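Local structure of FHA domain-containing protein FhaA (Mycobacterium tuberculosis, 3PO8) at residues 38-50 / 57-69. The protein regulates mycobacterial cell growth and peptidoglycan synthesis by binding MviN, using its FHA domain to interact with phosphorylated MviN and PknB. Numbering follows the deposited sequence.
Sequences PDTGVSRRHLEIR and LLADLNSTNGTTV. With PO4 (phosphate ion), chain B.
S43 and T64 meet at a bound phosphate, S43 OG donating to its O4 at 2.6 Å and T64 OG1 to the same oxygen at 2.7 Å. T64 N in turn points almost straight at S43 OG (174°), tying the loop of S43 to that of T64 next to the anion. R44 curls round the other side: its backbone N and NE both reach O3, while NH2 donates to O2, which lies in the guanidinium plane at its edge. Beside the site, N65 ND2 donates to G41 O at 2.9 Å, and a water joins G41 O, S43 OG and N65 N.

Behind this shell lies H46, whose CG stands anti to the backbone N (chi1 -168°), placing the ring under S63. S63 CB sits over the ring centre in a CH-pi contact. Both ring nitrogens are used in the ring plane: ND1 accepts from S43 N, and NE2 donates to G66 O at 2.9 Å from above that carbonyl's plane. D60 binds its own loop, 61-67, with both carboxylate oxygens: OD1 accepts from S63 N, and OD2 takes S63 OG on its syn lone pair and T67 OG1 on its anti one.

L61 N to H46 O leads into the antiparallel hairpin of strands 47-51 and 56-60, where E48 pairs with A59 and R50 with L57. L47 CD1 packs against L58 CD1, while on the other face R50 NH1 bridges to E48 OE2 at 2.7 Å over A59 CB. The phosphate, probably from the crystallisation liquor, lies where an FHA domain would be expected to bind phosphothreonine's phosphate. H46's bonding is consistent with a neutral imidazole that would fix the S43 backbone from behind.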
ATOM      1  N   PRO A  38       4.758   4.963 -10.743  1.00 13.49           N
ATOM      2  CA  PRO A  38       4.868   5.880 -11.859  1.00 14.49           C
ATOM      3  C   PRO A  38       3.478   6.356 -12.301  1.00 15.40           C
ATOM      4  O   PRO A  38       2.951   5.934 -13.328  1.00 16.15           O
ATOM      5  CB  PRO A  38       5.535   5.026 -12.917  1.00 14.87           C
ATOM      6  CG  PRO A  38       4.991   3.714 -12.685  1.00 14.42           C
ATOM      7  CD  PRO A  38       4.950   3.582 -11.208  1.00 13.21           C
ATOM      8  N   ASP A  39       2.884   7.183 -11.462  1.00 15.08           N
ATOM      9  CA  ASP A  39       1.479   7.581 -11.589  1.00 14.55           C
ATOM     10  C   ASP A  39       1.388   9.004 -11.103  1.00 15.39           C
ATOM     11  O   ASP A  39       1.643   9.284  -9.938  1.00 15.21           O
ATOM     12  CB  ASP A  39       0.638   6.619 -10.734  1.00 14.42           C
ATOM     13  CG  ASP A  39      -0.854   6.859 -10.841  1.00 15.20           C
ATOM     14  OD1 ASP A  39      -1.286   7.974 -11.175  1.00 18.10           O
ATOM     15  OD2 ASP A  39      -1.615   5.912 -10.582  1.00 18.22           O
ATOM     16  N   THR A  40       1.033   9.924 -12.002  1.00 15.76           N
ATOM     17  CA  THR A  40       1.008  11.335 -11.650  1.00 16.09           C
ATOM     18  C   THR A  40      -0.152  11.687 -10.727  1.00 15.63           C
ATOM     19  O   THR A  40      -0.176  12.768 -10.144  1.00 18.14           O
ATOM     20  CB  THR A  40       0.957  12.239 -12.894  1.00 16.46           C
ATOM     21  OG1 THR A  40      -0.170  11.876 -13.701  1.00 19.49           O
ATOM     22  CG2 THR A  40       2.255  12.095 -13.680  1.00 17.91           C
ATOM     23  N   GLY A  41      -1.093  10.760 -10.578  1.00 14.82           N
ATOM     24  CA  GLY A  41      -2.200  10.968  -9.655  1.00 14.90           C
ATOM     25  C   GLY A  41      -1.863  10.571  -8.228  1.00 14.09           C
ATOM     26  O   GLY A  41      -2.656  10.814  -7.327  1.00 15.49           O
ATOM     27  N   VAL A  42      -0.683   9.975  -8.024  1.00 13.47           N
ATOM     28  CA  VAL A  42      -0.206   9.507  -6.736  1.00 12.37           C
ATOM     29  C   VAL A  42       0.737  10.568  -6.177  1.00 11.89           C
ATOM     30  O   VAL A  42       1.635  11.042  -6.879  1.00 13.34           O
ATOM     31  CB  VAL A  42       0.529   8.163  -6.905  1.00 12.17           C
ATOM     32  CG1 VAL A  42       1.234   7.724  -5.600  1.00 13.30           C
ATOM     33  CG2 VAL A  42      -0.462   7.144  -7.386  1.00 12.39           C
ATOM     34  N   SER A  43       0.551  10.928  -4.923  1.00 11.33           N
ATOM     35  CA  SER A  43       1.368  11.962  -4.283  1.00 11.29           C
ATOM     36  C   SER A  43       2.792  11.446  -4.066  1.00 11.83           C
ATOM     37  O   SER A  43       3.038  10.244  -4.095  1.00 12.01           O
ATOM     38  CB  SER A  43       0.745  12.423  -2.970  1.00 11.26           C
ATOM     39  OG  SER A  43      -0.432  13.140  -3.237  1.00 14.73           O
ATOM     40  N   ARG A  44       3.734  12.362  -3.868  1.00 12.82           N
ATOM     41  CA  ARG A  44       5.137  11.979  -3.668  1.00 13.71           C
ATOM     42  C   ARG A  44       5.242  10.995  -2.489  1.00 13.54           C
ATOM     43  O   ARG A  44       5.905   9.969  -2.574  1.00 13.65           O
ATOM     44  CB  ARG A  44       6.010  13.215  -3.465  1.00 15.43           C
ATOM     45  CG  ARG A  44       6.276  13.931  -4.757  1.00 19.14           C
ATOM     46  CD  ARG A  44       6.824  15.307  -4.494  1.00 24.04           C
ATOM     47  NE  ARG A  44       5.742  16.265  -4.268  1.00 28.79           N
ATOM     48  CZ  ARG A  44       5.907  17.484  -3.754  1.00 33.10           C
ATOM     49  NH1 ARG A  44       7.115  17.915  -3.397  1.00 34.89           N
ATOM     50  NH2 ARG A  44       4.855  18.282  -3.595  1.00 34.21           N
ATOM     51  N   ARG A  45       4.590  11.333  -1.387  1.00 13.69           N
ATOM     52  CA  ARG A  45       4.421  10.410  -0.250  1.00 13.78           C
ATOM     53  C   ARG A  45       2.921  10.302  -0.036  1.00 11.80           C
ATOM     54  O   ARG A  45       2.288  11.218   0.479  1.00 13.62           O
ATOM     55  CB  ARG A  45       5.107  10.964   0.992  1.00 14.47           C
ATOM     56  CG  ARG A  45       6.593  11.165   0.785  1.00 17.73           C
ATOM     57  CD  ARG A  45       7.258  11.750   2.040  1.00 24.26           C
ATOM     58  NE  ARG A  45       7.593  10.685   2.975  1.00 29.36           N
ATOM     59  CZ  ARG A  45       8.124  10.855   4.185  1.00 33.41           C
ATOM     60  NH1 ARG A  45       8.390  12.071   4.659  1.00 35.56           N
ATOM     61  NH2 ARG A  45       8.389   9.793   4.931  1.00 34.85           N
ATOM     62  N   HIS A  46       2.333   9.209  -0.508  1.00 10.90           N
ATOM     63  CA  HIS A  46       0.888   9.127  -0.631  1.00 10.55           C
ATOM     64  C   HIS A  46       0.215   8.432   0.527  1.00  9.87           C
ATOM     65  O   HIS A  46      -0.793   8.916   1.056  1.00 11.00           O
ATOM     66  CB  HIS A  46       0.519   8.446  -1.938  1.00 10.52           C
ATOM     67  CG  HIS A  46      -0.927   8.567  -2.303  1.00 10.78           C
ATOM     68  ND1 HIS A  46      -1.351   9.350  -3.352  1.00 11.65           N
ATOM     69  CD2 HIS A  46      -2.029   7.958  -1.811  1.00 12.60           C
ATOM     70  CE1 HIS A  46      -2.662   9.247  -3.467  1.00 11.02           C
ATOM     71  NE2 HIS A  46      -3.103   8.408  -2.540  1.00 10.89           N
ATOM     72  N   LEU A  47       0.728   7.263   0.892  1.00 10.01           N
ATOM     73  CA  LEU A  47       0.227   6.562   2.037  1.00 10.25           C
ATOM     74  C   LEU A  47       1.367   5.838   2.692  1.00  9.67           C
ATOM     75  O   LEU A  47       2.408   5.627   2.080  1.00 10.66           O
ATOM     76  CB  LEU A  47      -0.930   5.617   1.681  1.00 11.82           C
ATOM     77  CG  LEU A  47      -0.612   4.473   0.729  1.00 11.91           C
ATOM     78  CD1 LEU A  47      -0.058   3.253   1.479  1.00 15.13           C
ATOM     79  CD2 LEU A  47      -1.849   4.019  -0.057  1.00 11.86           C
ATOM     80  N   GLU A  48       1.168   5.484   3.960  1.00 10.36           N
ATOM     81  CA  GLU A  48       2.086   4.643   4.682  1.00 11.90           C
ATOM     82  C   GLU A  48       1.383   3.395   5.120  1.00 10.40           C
ATOM     83  O   GLU A  48       0.207   3.423   5.422  1.00 11.29           O
ATOM     84  CB  GLU A  48       2.665   5.393   5.881  1.00 13.76           C
ATOM     85  CG  GLU A  48       1.835   5.494   7.104  1.00 17.57           C
ATOM     86  CD  GLU A  48       2.641   5.895   8.364  1.00 19.96           C
ATOM     87  OE1 GLU A  48       3.889   5.663   8.453  1.00 23.72           O
ATOM     88  OE2 GLU A  48       1.983   6.433   9.269  1.00 26.53           O
ATOM     89  N   ILE A  49       2.107   2.290   5.141  1.00  9.78           N
ATOM     90  CA  ILE A  49       1.621   1.069   5.759  1.00 10.02           C
ATOM     91  C   ILE A  49       2.597   0.741   6.867  1.00  9.38           C
ATOM     92  O   ILE A  49       3.792   0.576   6.619  1.00 11.64           O
ATOM     93  CB  ILE A  49       1.474  -0.104   4.804  1.00 10.11           C
ATOM     94  CG1 ILE A  49       0.451   0.241   3.718  1.00 11.10           C
ATOM     95  CG2 ILE A  49       0.997  -1.331   5.564  1.00 12.53           C
ATOM     96  CD1 ILE A  49       0.368  -0.698   2.522  1.00 11.89           C
ATOM     97  N   ARG A  50       2.076   0.670   8.085  1.00  9.25           N
ATOM     98  CA  ARG A  50       2.848   0.358   9.275  1.00  9.78           C
ATOM     99  C   ARG A  50       2.687  -1.109   9.603  1.00  9.93           C
ATOM    100  O   ARG A  50       1.573  -1.565   9.748  1.00 11.11           O
ATOM    101  CB  ARG A  50       2.380   1.242  10.412  1.00  9.98           C
ATOM    102  CG  ARG A  50       2.616   2.721  10.069  1.00 12.37           C
ATOM    103  CD  ARG A  50       2.457   3.673  11.241  1.00 14.86           C
ATOM    104  NE  ARG A  50       1.185   3.514  11.918  1.00 16.10           N
ATOM    105  CZ  ARG A  50       0.093   4.248  11.705  1.00 20.58           C
ATOM    106  NH1 ARG A  50       0.074   5.209  10.804  1.00 22.14           N
ATOM    107  NH2 ARG A  50      -1.003   3.997  12.401  1.00 21.80           N
ATOM    108  N   LEU A  57      -1.316  -1.545   9.276  1.00  9.68           N
ATOM    109  CA  LEU A  57      -2.156  -0.355   9.356  1.00 10.72           C
ATOM    110  C   LEU A  57      -1.796   0.606   8.242  1.00 11.07           C
ATOM    111  O   LEU A  57      -0.660   1.104   8.154  1.00 11.64           O
ATOM    112  CB  LEU A  57      -1.981   0.342  10.689  1.00 11.21           C
ATOM    113  CG  LEU A  57      -2.325  -0.484  11.902  1.00 13.91           C
ATOM    114  CD1 LEU A  57      -2.052   0.370  13.113  1.00 16.96           C
ATOM    115  CD2 LEU A  57      -3.772  -0.919  11.878  1.00 17.21           C
ATOM    116  N   LEU A  58      -2.759   0.892   7.394  1.00 10.12           N
ATOM    117  CA  LEU A  58      -2.601   1.845   6.311  1.00 10.45           C
ATOM    118  C   LEU A  58      -3.046   3.239   6.734  1.00 10.79           C
ATOM    119  O   LEU A  58      -4.059   3.400   7.384  1.00 11.46           O
ATOM    120  CB  LEU A  58      -3.401   1.367   5.092  1.00 10.62           C
ATOM    121  CG  LEU A  58      -3.403   2.272   3.860  1.00 11.20           C
ATOM    122  CD1 LEU A  58      -3.482   1.399   2.593  1.00 12.92           C
ATOM    123  CD2 LEU A  58      -4.525   3.307   3.909  1.00 13.12           C
ATOM    124  N   ALA A  59      -2.327   4.268   6.333  1.00 10.31           N
ATOM    125  CA  ALA A  59      -2.711   5.648   6.597  1.00 10.79           C
ATOM    126  C   ALA A  59      -2.468   6.506   5.365  1.00 10.78           C
ATOM    127  O   ALA A  59      -1.352   6.538   4.837  1.00 10.24           O
ATOM    128  CB  ALA A  59      -1.930   6.197   7.774  1.00 11.82           C
ATOM    129  N   ASP A  60      -3.489   7.215   4.894  1.00 11.12           N
ATOM    130  CA  ASP A  60      -3.326   8.197   3.856  1.00 12.11           C
ATOM    131  C   ASP A  60      -2.524   9.349   4.422  1.00 13.06           C
ATOM    132  O   ASP A  60      -2.791   9.789   5.529  1.00 14.16           O
ATOM    133  CB  ASP A  60      -4.691   8.694   3.390  1.00 12.44           C
ATOM    134  CG  ASP A  60      -4.569   9.714   2.280  1.00 13.41           C
ATOM    135  OD1 ASP A  60      -4.522  10.922   2.593  1.00 17.53           O
ATOM    136  OD2 ASP A  60      -4.475   9.309   1.100  1.00 14.55           O
ATOM    137  N   LEU A  61      -1.536   9.825   3.682  1.00 12.73           N
ATOM    138  CA  LEU A  61      -0.643  10.890   4.161  1.00 13.95           C
ATOM    139  C   LEU A  61      -1.064  12.233   3.613  1.00 15.43           C
ATOM    140  O   LEU A  61      -0.267  12.906   2.960  1.00 16.42           O
ATOM    141  CB  LEU A  61       0.807  10.587   3.770  1.00 13.18           C
ATOM    142  CG  LEU A  61       1.407   9.326   4.381  1.00 12.48           C
ATOM    143  CD1 LEU A  61       2.765   9.002   3.820  1.00 13.27           C
ATOM    144  CD2 LEU A  61       1.473   9.486   5.905  1.00 14.41           C
ATOM    145  N   ASN A  62      -2.323  12.602   3.860  1.00 16.67           N
ATOM    146  CA  ASN A  62      -2.875  13.864   3.379  1.00 18.48           C
ATOM    147  C   ASN A  62      -2.618  14.003   1.889  1.00 17.87           C
ATOM    148  O   ASN A  62      -2.176  15.060   1.403  1.00 18.28           O
ATOM    149  CB  ASN A  62      -2.257  15.026   4.156  1.00 19.64           C
ATOM    150  CG  ASN A  62      -2.970  16.333   3.908  1.00 23.83           C
ATOM    151  OD1 ASN A  62      -4.150  16.355   3.539  1.00 28.28           O
ATOM    152  ND2 ASN A  62      -2.263  17.435   4.121  1.00 29.06           N
ATOM    153  N   SER A  63      -2.902  12.933   1.151  1.00 16.89           N
ATOM    154  CA  SER A  63      -2.609  12.908  -0.279  1.00 16.58           C
ATOM    155  C   SER A  63      -3.551  13.842  -1.016  1.00 16.38           C
ATOM    156  O   SER A  63      -4.643  14.161  -0.544  1.00 17.61           O
ATOM    157  CB  SER A  63      -2.719  11.491  -0.827  1.00 16.23           C
ATOM    158  OG  SER A  63      -4.072  11.087  -0.879  1.00 14.90           O
ATOM    159  N   THR A  64      -3.123  14.296  -2.182  1.00 16.23           N
ATOM    160  CA  THR A  64      -3.924  15.234  -2.958  1.00 17.13           C
ATOM    161  C   THR A  64      -5.223  14.555  -3.408  1.00 16.52           C
ATOM    162  O   THR A  64      -6.296  15.125  -3.290  1.00 16.96           O
ATOM    163  CB  THR A  64      -3.111  15.729  -4.139  1.00 17.03           C
ATOM    164  OG1 THR A  64      -1.963  16.446  -3.655  1.00 19.47           O
ATOM    165  CG2 THR A  64      -3.949  16.618  -5.059  1.00 19.51           C
ATOM    166  N   ASN A  65      -5.124  13.323  -3.898  1.00 15.22           N
ATOM    167  CA  ASN A  65      -6.283  12.635  -4.506  1.00 14.70           C
ATOM    168  C   ASN A  65      -6.961  11.587  -3.633  1.00 13.50           C
ATOM    169  O   ASN A  65      -7.976  11.023  -4.021  1.00 15.15           O
ATOM    170  CB  ASN A  65      -5.892  12.050  -5.861  1.00 14.84           C
ATOM    171  CG  ASN A  65      -5.602  13.134  -6.881  1.00 15.99           C
ATOM    172  OD1 ASN A  65      -6.285  14.142  -6.922  1.00 20.73           O
ATOM    173  ND2 ASN A  65      -4.607  12.921  -7.721  1.00 17.19           N
ATOM    174  N   GLY A  66      -6.398  11.342  -2.465  1.00 13.18           N
ATOM    175  CA  GLY A  66      -6.943  10.355  -1.533  1.00 11.90           C
ATOM    176  C   GLY A  66      -6.602   8.911  -1.833  1.00 11.46           C
ATOM    177  O   GLY A  66      -5.985   8.594  -2.836  1.00 11.32           O
ATOM    178  N   THR A  67      -7.047   8.059  -0.927  1.00 11.89           N
ATOM    179  CA  THR A  67      -6.813   6.628  -1.002  1.00 11.54           C
ATOM    180  C   THR A  67      -8.129   5.934  -0.716  1.00 11.83           C
ATOM    181  O   THR A  67      -8.888   6.366   0.132  1.00 11.76           O
ATOM    182  CB  THR A  67      -5.743   6.182   0.031  1.00 12.07           C
ATOM    183  OG1 THR A  67      -4.526   6.884  -0.215  1.00 13.58           O
ATOM    184  CG2 THR A  67      -5.486   4.694  -0.030  1.00 12.84           C
ATOM    185  N   THR A  68      -8.402   4.842  -1.416  1.00 10.78           N
ATOM    186  CA  THR A  68      -9.514   3.967  -1.047  1.00 11.01           C
ATOM    187  C   THR A  68      -9.042   2.548  -0.829  1.00 10.02           C
ATOM    188  O   THR A  68      -8.034   2.114  -1.374  1.00 10.13           O
ATOM    189  CB  THR A  68     -10.662   3.921  -2.071  1.00 11.59           C
ATOM    190  OG1 THR A  68     -10.215   3.319  -3.284  1.00 12.90           O
ATOM    191  CG2 THR A  68     -11.152   5.299  -2.395  1.00 11.79           C
ATOM    192  N   VAL A  69      -9.763   1.850   0.025  1.00 10.08           N
ATOM    193  CA  VAL A  69      -9.566   0.412   0.193  1.00 10.11           C
ATOM    194  C   VAL A  69     -10.917  -0.248  -0.019  1.00 10.41           C
ATOM    195  O   VAL A  69     -11.906   0.148   0.598  1.00 11.00           O
ATOM    196  CB  VAL A  69      -8.969   0.019   1.562  1.00 10.08           C
ATOM    197  CG1 VAL A  69      -8.729  -1.519   1.636  1.00 10.88           C
ATOM    198  CG2 VAL A  69      -7.688   0.771   1.824  1.00 10.54           C
TER
HETATM  199  P   PO4 B 101       1.694  15.875  -3.833  1.00 28.05           P
HETATM  200  O1  PO4 B 101       1.627  16.101  -2.339  1.00 30.60           O
HETATM  201  O2  PO4 B 101       1.930  17.243  -4.463  1.00 28.89           O
HETATM  202  O3  PO4 B 101       2.886  14.989  -4.086  1.00 29.64           O
HETATM  203  O4  PO4 B 101       0.392  15.330  -4.355  1.00 28.38           O
HETATM  204  O   HOH W   1      -2.609  12.237  -4.792  1.00 12.60           O
HETATM  205  O   HOH W   2       1.891  13.594   1.473  1.00  9.31           O